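Local coordinates for protein carboxylase (Deinococcus radiodurans, PDB 5H80) that probably carries out the ATP-dependent carboxylation of biotin, as the biotin carboxylase domain of a single-chain bacterial carboxylase, at residues Leu483-Leu486 with Val487-Ala491; Ala441-Ala444 with Leu445-Phe448; Gln340-Ala344 with Ala345-Leu349. All blocks are in the same frame, centred on the assembly; numbering follows the deposited sequence.

Interaction 1: residues Leu483-Leu486 with Val487-Ala491; sequences LPEL and VTQAA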
loop_
_atom_site.group_PDB
_atom_site.type_symbol
_atom_site.label_atom_id
_atom_site.label_comp_id
_atom_site.label_asym_id
_atom_site.label_seq_id
_atom_site.Cartn_x
_atom_site.Cartn_y
_atom_site.Cartn_z
ATOM N N LEU A 483 -7.811 -30.597 8.121
ATOM C CA LEU A 483 -8.945 -29.740 8.415
ATOM C C LEU A 483 -9.420 -29.901 9.900
ATOM O O LEU A 483 -9.546 -28.892 10.595
ATOM C CB LEU A 483 -10.016 -29.987 7.380
ATOM C CG LEU A 483 -11.353 -29.272 7.429
ATOM C CD1 LEU A 483 -11.147 -27.797 7.745
ATOM C CD2 LEU A 483 -12.068 -29.464 6.098
ATOM N N PRO A 484 -9.566 -31.148 10.437
ATOM C CA PRO A 484 -10.065 -31.045 11.848
ATOM C C PRO A 484 -9.115 -30.347 12.858
ATOM O O PRO A 484 -9.592 -29.480 13.664
ATOM C CB PRO A 484 -10.408 -32.491 12.232
ATOM C CG PRO A 484 -10.494 -33.277 10.948
ATOM C CD PRO A 484 -9.625 -32.545 9.926
ATOM N N GLU A 485 -7.815 -30.563 12.721
ATOM C CA GLU A 485 -6.830 -29.921 13.627
ATOM C C GLU A 485 -6.816 -28.397 13.471
ATOM O O GLU A 485 -6.777 -27.603 14.466
ATOM C CB GLU A 485 -5.428 -30.572 13.465
ATOM C CG GLU A 485 -4.374 -29.892 12.552
ATOM C CD GLU A 485 -2.977 -30.582 12.557
ATOM O OE1 GLU A 485 -2.993 -31.809 12.282
ATOM O OE2 GLU A 485 -1.880 -29.932 12.835
ATOM N N LEU A 486 -6.917 -27.965 12.220
ATOM C CA LEU A 486 -6.916 -26.553 11.883
ATOM C C LEU A 486 -8.174 -25.832 12.380
ATOM O O LEU A 486 -8.088 -24.715 12.905
ATOM C CB LEU A 486 -6.736 -26.375 10.369
ATOM C CG LEU A 486 -5.308 -26.512 9.818
ATOM C CD1 LEU A 486 -5.279 -26.726 8.281
ATOM C CD2 LEU A 486 -4.482 -25.270 10.238
ATOM N N VAL A 487 -9.315 -26.505 12.293
ATOM C CA VAL A 487 -10.552 -25.937 12.821
ATOM C C VAL A 487 -10.497 -25.823 14.312
ATOM O O VAL A 487 -10.892 -24.796 14.803
ATOM C CB VAL A 487 -11.884 -26.594 12.313
ATOM C CG1 VAL A 487 -12.079 -26.315 10.836
ATOM C CG2 VAL A 487 -11.987 -28.071 12.600
ATOM N N THR A 488 -9.920 -26.813 14.995
ATOM C CA THR A 488 -9.658 -26.734 16.470
ATOM C C THR A 488 -8.808 -25.532 16.816
ATOM O O THR A 488 -9.215 -24.668 17.620
ATOM C CB THR A 488 -9.061 -28.052 17.028
ATOM O OG1 THR A 488 -9.954 -29.161 16.735
ATOM C CG2 THR A 488 -8.714 -27.951 18.589
ATOM N N GLN A 489 -7.694 -25.377 16.102
ATOM C CA GLN A 489 -6.719 -24.315 16.348
ATOM C C GLN A 489 -7.302 -22.941 16.163
ATOM O O GLN A 489 -6.923 -21.967 16.861
ATOM C CB GLN A 489 -5.528 -24.531 15.428
ATOM C CG GLN A 489 -4.643 -25.720 15.885
ATOM C CD GLN A 489 -3.831 -26.335 14.757
ATOM O OE1 GLN A 489 -3.373 -25.632 13.863
ATOM N NE2 GLN A 489 -3.659 -27.670 14.790
ATOM N N ALA A 490 -8.202 -22.829 15.185
ATOM C CA ALA A 490 -8.861 -21.533 14.881
ATOM C C ALA A 490 -9.680 -20.994 16.069
ATOM O O ALA A 490 -9.852 -19.800 16.162
ATOM C CB ALA A 490 -9.751 -21.667 13.678
ATOM N N ALA A 491 -10.134 -21.848 17.008
ATOM C CA ALA A 491 -11.006 -21.357 18.121
ATOM C C ALA A 491 -10.242 -20.411 19.092
ATOM O O ALA A 491 -10.841 -19.493 19.662
ATOM C CB ALA A 491 -11.691 -22.509 18.830
#
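E485 and Q489 run side by side one helical turn apart on helix 483-490, pointing the same way, and the amide of Q489 rests against the aliphatic part of the glutamate: Q489 NE2 lies 3.2 Å from E485 CG. The same nitrogen makes a weak hydrogen bond of 3.5 Å to E485 OE2, with carboxylate and amide planes turned 67° apart. The firmer polar partner of that carboxylate is H466, which donates to OE2 from beyond the end of helix 457-465. The tightly packed side belongs to L486, buried against F459 and L463 of helix 457-465 and W478 and L479 of helix 478-481; its CD2 comes 3.8 Å from Q489 OE1. V487, though exposed, lies at the border of this packing, touching F459, whereas P484 and T488 face away from it. There, T488 OG1 donates to P484 O over 3.1 Å, and with OG1 held beside its own backbone N (chi1 -57°) it arrives above the carbonyl plane, 37° out of it. T488 N reaches the same oxygen at 3.0 Å. L483 CD1 meets V487 CG1 at 3.6 Å, a small apolar patch at the start of the helix. Replacing Q489 by alanine is likely to leave the E485 chain without its flanking amide, freer to turn although H466 would still hold its end, and to strip cover from A462. The chemistry thus implies a two-sided helix: leucine packing joins it to both neighbouring helices and the E485 carboxylate to H466, while the threonine hydroxyl is spent on the helix's own backbone.

Interaction 2: residues Ala441-Ala444 with Leu445-Phe448; sequences AATA and LSEF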
loop_
_atom_site.group_PDB
_atom_site.type_symbol
_atom_site.label_atom_id
_atom_site.label_comp_id
_atom_site.label_asym_id
_atom_site.label_seq_id
_atom_site.Cartn_x
_atom_site.Cartn_y
_atom_site.Cartn_z
ATOM N N ALA A 441 1.063 -10.586 8.490
ATOM C CA ALA A 441 -0.262 -10.884 7.975
ATOM C C ALA A 441 -1.287 -11.268 9.055
ATOM O O ALA A 441 -2.419 -10.726 9.028
ATOM C CB ALA A 441 -0.190 -11.946 6.961
ATOM N N ALA A 442 -0.835 -12.076 10.062
ATOM C CA ALA A 442 -1.693 -12.413 11.188
ATOM C C ALA A 442 -2.103 -11.166 11.968
ATOM O O ALA A 442 -3.277 -10.953 12.290
ATOM C CB ALA A 442 -1.043 -13.456 12.070
ATOM N N THR A 443 -1.152 -10.259 12.208
ATOM C CA THR A 443 -1.501 -8.985 12.850
ATOM C C THR A 443 -2.549 -8.155 12.100
ATOM O O THR A 443 -3.578 -7.697 12.676
ATOM C CB THR A 443 -0.249 -8.226 13.198
ATOM O OG1 THR A 443 0.569 -9.073 14.029
ATOM C CG2 THR A 443 -0.590 -6.931 13.815
ATOM N N ALA A 444 -2.360 -8.022 10.785
ATOM C CA ALA A 444 -3.294 -7.310 9.989
ATOM C C ALA A 444 -4.679 -7.945 10.002
ATOM O O ALA A 444 -5.676 -7.258 10.244
ATOM C CB ALA A 444 -2.752 -7.197 8.556
ATOM N N LEU A 445 -4.788 -9.258 9.876
ATOM C CA LEU A 445 -6.011 -9.874 10.045
ATOM C C LEU A 445 -6.688 -9.697 11.394
ATOM O O LEU A 445 -7.916 -9.539 11.462
ATOM C CB LEU A 445 -5.911 -11.328 9.677
ATOM C CG LEU A 445 -5.696 -11.558 8.212
ATOM C CD1 LEU A 445 -5.773 -13.085 8.102
ATOM C CD2 LEU A 445 -6.722 -10.797 7.358
ATOM N N SER A 446 -5.892 -9.580 12.449
ATOM C CA SER A 446 -6.424 -9.453 13.810
ATOM C C SER A 446 -6.994 -8.103 13.971
ATOM O O SER A 446 -7.874 -7.917 14.900
ATOM C CB SER A 446 -5.296 -9.661 14.833
ATOM O OG SER A 446 -4.427 -8.490 14.918
ATOM N N GLU A 447 -6.691 -7.144 13.079
ATOM C CA GLU A 447 -7.290 -5.815 13.111
ATOM C C GLU A 447 -8.523 -5.688 12.235
ATOM O O GLU A 447 -9.094 -4.620 12.117
ATOM C CB GLU A 447 -6.237 -4.751 12.689
ATOM C CG GLU A 447 -5.234 -4.473 13.773
ATOM C CD GLU A 447 -4.003 -3.614 13.466
ATOM O OE1 GLU A 447 -3.941 -2.939 12.401
ATOM O OE2 GLU A 447 -3.027 -3.702 14.319
ATOM N N PHE A 448 -8.913 -6.771 11.581
ATOM C CA PHE A 448 -10.121 -6.765 10.776
ATOM C C PHE A 448 -11.399 -6.997 11.591
ATOM O O PHE A 448 -11.710 -8.123 11.942
ATOM C CB PHE A 448 -10.002 -7.813 9.677
ATOM C CG PHE A 448 -10.724 -7.480 8.379
ATOM C CD1 PHE A 448 -10.200 -8.025 7.217
ATOM C CD2 PHE A 448 -11.909 -6.703 8.278
ATOM C CE1 PHE A 448 -10.779 -7.807 5.967
ATOM C CE2 PHE A 448 -12.544 -6.479 7.013
ATOM C CZ PHE A 448 -11.950 -7.021 5.840
#
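With chi1 at 76°, S446 OG sits between its own backbone N and carbonyl carbon, a position that swings the hydroxyl back over the preceding turn to T443 O. This is the C-terminal end of helix 434-446, in the biotin carboxylase C-terminal domain, where the chain leaves the helix for strand 449-451. The S446 OG to T443 O bond is short, 2.5 Å, and lies in the carbonyl plane on a lone pair. The regular pattern decays over the same residues. L445 N still donates almost straight to A441 O at 2.9 Å (N-H...O 173°), whereas E447 N, 3.0 Å from A444 O, approaches from above that carbonyl's plane and keeps a weak second bond to T443 O.

T443 and E447 lie alongside each other, pointing the same way, and their ends serve different partners. T443 OG1 turns back to R439 O, while E447 OE1 forms a salt bridge with R49 of the second subunit, so the first residue past the helix reaches that subunit; T443, in the last turn, packs on R74 of the same neighbour. The buried side is apolar: A444 touches V427, and L445 packs on V425 of strand 421-429 and on L457 and L460 of helix 457-465. F448, just past the helix, meets the ring of F394 edge-to-face. Beside the intersubunit carboxylate, T443 CG2 lies 4.1 Å from E447 OE2.

Interaction 3: residues Gln340-Ala344 with Ala345-Leu349; sequences QLRLA and AGETL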
loop_
_atom_site.group_PDB
_atom_site.type_symbol
_atom_site.label_atom_id
_atom_site.label_comp_id
_atom_site.label_asym_id
_atom_site.label_seq_id
_atom_site.Cartn_x
_atom_site.Cartn_y
_atom_site.Cartn_z
ATOM N N GLN A 340 -3.169 -4.026 -18.360
ATOM C CA GLN A 340 -4.115 -4.889 -19.073
ATOM C C GLN A 340 -5.059 -4.075 -20.022
ATOM O O GLN A 340 -5.115 -4.390 -21.249
ATOM C CB GLN A 340 -4.929 -5.662 -18.110
ATOM C CG GLN A 340 -5.853 -6.730 -18.753
ATOM C CD GLN A 340 -6.851 -7.271 -17.756
ATOM O OE1 GLN A 340 -7.204 -6.660 -16.735
ATOM N NE2 GLN A 340 -7.296 -8.529 -18.020
ATOM N N LEU A 341 -5.629 -3.005 -19.531
ATOM C CA LEU A 341 -6.486 -2.084 -20.259
ATOM C C LEU A 341 -5.749 -1.441 -21.449
ATOM O O LEU A 341 -6.275 -1.390 -22.560
ATOM C CB LEU A 341 -7.023 -0.997 -19.358
ATOM C CG LEU A 341 -8.158 -1.412 -18.364
ATOM C CD1 LEU A 341 -8.267 -0.443 -17.151
ATOM C CD2 LEU A 341 -9.462 -1.469 -19.229
ATOM N N ARG A 342 -4.533 -0.946 -21.226
ATOM C CA ARG A 342 -3.720 -0.340 -22.229
ATOM C C ARG A 342 -3.273 -1.339 -23.303
ATOM O O ARG A 342 -3.250 -0.946 -24.512
ATOM C CB ARG A 342 -2.550 0.515 -21.687
ATOM C CG ARG A 342 -3.028 1.619 -20.706
ATOM C CD ARG A 342 -1.822 2.269 -20.084
ATOM N NE ARG A 342 -1.016 2.989 -21.048
ATOM C CZ ARG A 342 -0.235 4.027 -20.765
ATOM N NH1 ARG A 342 0.382 4.641 -21.752
ATOM N NH2 ARG A 342 -0.020 4.455 -19.502
ATOM N N LEU A 343 -2.902 -2.553 -22.896
ATOM C CA LEU A 343 -2.602 -3.623 -23.824
ATOM C C LEU A 343 -3.818 -3.913 -24.706
ATOM O O LEU A 343 -3.643 -3.920 -25.957
ATOM C CB LEU A 343 -2.126 -4.849 -23.123
ATOM C CG LEU A 343 -0.663 -4.686 -22.616
ATOM C CD1 LEU A 343 -0.465 -5.775 -21.569
ATOM C CD2 LEU A 343 0.525 -4.593 -23.600
ATOM N N ALA A 344 -5.002 -4.110 -24.106
ATOM C CA ALA A 344 -6.242 -4.233 -24.889
ATOM C C ALA A 344 -6.507 -3.134 -25.921
ATOM O O ALA A 344 -6.921 -3.449 -27.084
ATOM C CB ALA A 344 -7.452 -4.408 -23.994
ATOM N N ALA A 345 -6.091 -1.883 -25.613
ATOM C CA ALA A 345 -6.328 -0.729 -26.444
ATOM C C ALA A 345 -5.208 -0.514 -27.485
ATOM O O ALA A 345 -5.314 0.400 -28.272
ATOM C CB ALA A 345 -6.373 0.491 -25.517
ATOM N N GLY A 346 -4.197 -1.399 -27.554
ATOM C CA GLY A 346 -3.240 -1.453 -28.654
ATOM C C GLY A 346 -1.887 -0.880 -28.342
ATOM O O GLY A 346 -1.036 -0.859 -29.238
ATOM N N GLU A 347 -1.552 -0.601 -27.063
ATOM C CA GLU A 347 -0.220 -0.257 -26.820
ATOM C C GLU A 347 0.749 -1.450 -26.644
ATOM O O GLU A 347 0.362 -2.535 -26.203
ATOM C CB GLU A 347 -0.081 0.717 -25.648
ATOM C CG GLU A 347 -0.323 2.183 -26.062
ATOM C CD GLU A 347 -0.403 3.197 -24.874
ATOM O OE1 GLU A 347 -1.135 3.023 -23.902
ATOM O OE2 GLU A 347 0.384 4.206 -24.963
ATOM N N THR A 348 2.027 -1.179 -26.829
ATOM C CA THR A 348 3.142 -2.163 -26.593
ATOM C C THR A 348 3.463 -2.420 -25.091
ATOM O O THR A 348 3.168 -1.597 -24.212
ATOM C CB THR A 348 4.427 -1.873 -27.335
ATOM O OG1 THR A 348 5.052 -0.675 -26.785
ATOM C CG2 THR A 348 4.215 -1.697 -28.825
ATOM N N LEU A 349 4.113 -3.498 -24.780
ATOM C CA LEU A 349 4.574 -3.753 -23.379
ATOM C C LEU A 349 5.431 -2.602 -22.917
ATOM O O LEU A 349 5.287 -2.160 -21.814
ATOM C CB LEU A 349 5.491 -4.951 -23.285
ATOM C CG LEU A 349 4.723 -6.244 -23.554
ATOM C CD1 LEU A 349 5.693 -7.396 -23.684
ATOM C CD2 LEU A 349 3.711 -6.484 -22.401
HETATM O O HOH W 1 -3.490 1.790 -24.853
HETATM O O HOH W 2 -1.244 -4.499 -27.219
#
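A345, first residue past helix 336-344, keeps its N within weak bonding distance of two carbonyls of the last turn, L341 O and R342 O, and sets its CB 3.5 Å from L341 O. G346 then takes a positive phi of 104°, a backbone angle at which any side chain would collide with the carbonyl oxygen of A345, so glycine fits here. Its N donates to L343 O at 3.0 Å, from well above the carbonyl plane. E347 N completes the Schellman motif, reaching R342 O at 3.1 Å along a nearly straight N-H...O line of 166°. The side chain of E347 turns back to the arginine as well. Bent at chi3, R342 presents one edge of its guanidinium, and NE and NH1 both grip E347 OE1, NE at 2.9 Å. They come from the same face of the carboxylate, on the syn side, while the two flat groups are 23° apart; a weaker bond runs from NH1 to OE2. A water donates to both R342 O and E347 OE1, joining the backbone end of the turn to the salt bridge. T348 is the N-cap of helix 349-352, its OG1 bonded to A351 N. L349 folds inward, with its CD2 3.9 Å from L343 CD2, while its N bonds to D245 at the end of strand 236-245. The chemistry implies a helix-to-helix turn secured in three ways: backbone bonds shape the glycine bend, the ion pair ties its outer side back to helix 336-344, and the leucine pair joins the two helices on the inner side.

In the fold
Along the chain the order is interaction 3, interaction 2, interaction 1. Interaction 3 ends helix 336-344 and leads into helix 349-352, within the ATP-binding domain; interaction 2 closes helix 434-446 in the biotin carboxylase C-terminal domain, its centre 36 Å away. Interaction 1, on helix 483-490, is centred 18 Å from interaction 2, with nearest atoms about 11 Å apart and no touch. Helix 457-465 links those two, since L445 packs on its L457 and L460 and L486 on its F459 and L463. Interactions 1 and 3, with centres 45 Å apart, lie on opposite sides of the chain's centre. Interaction 2 alone reaches the second subunit, through T443 and E447, so the C-terminal helices pack together while one helix end also serves the subunit contact.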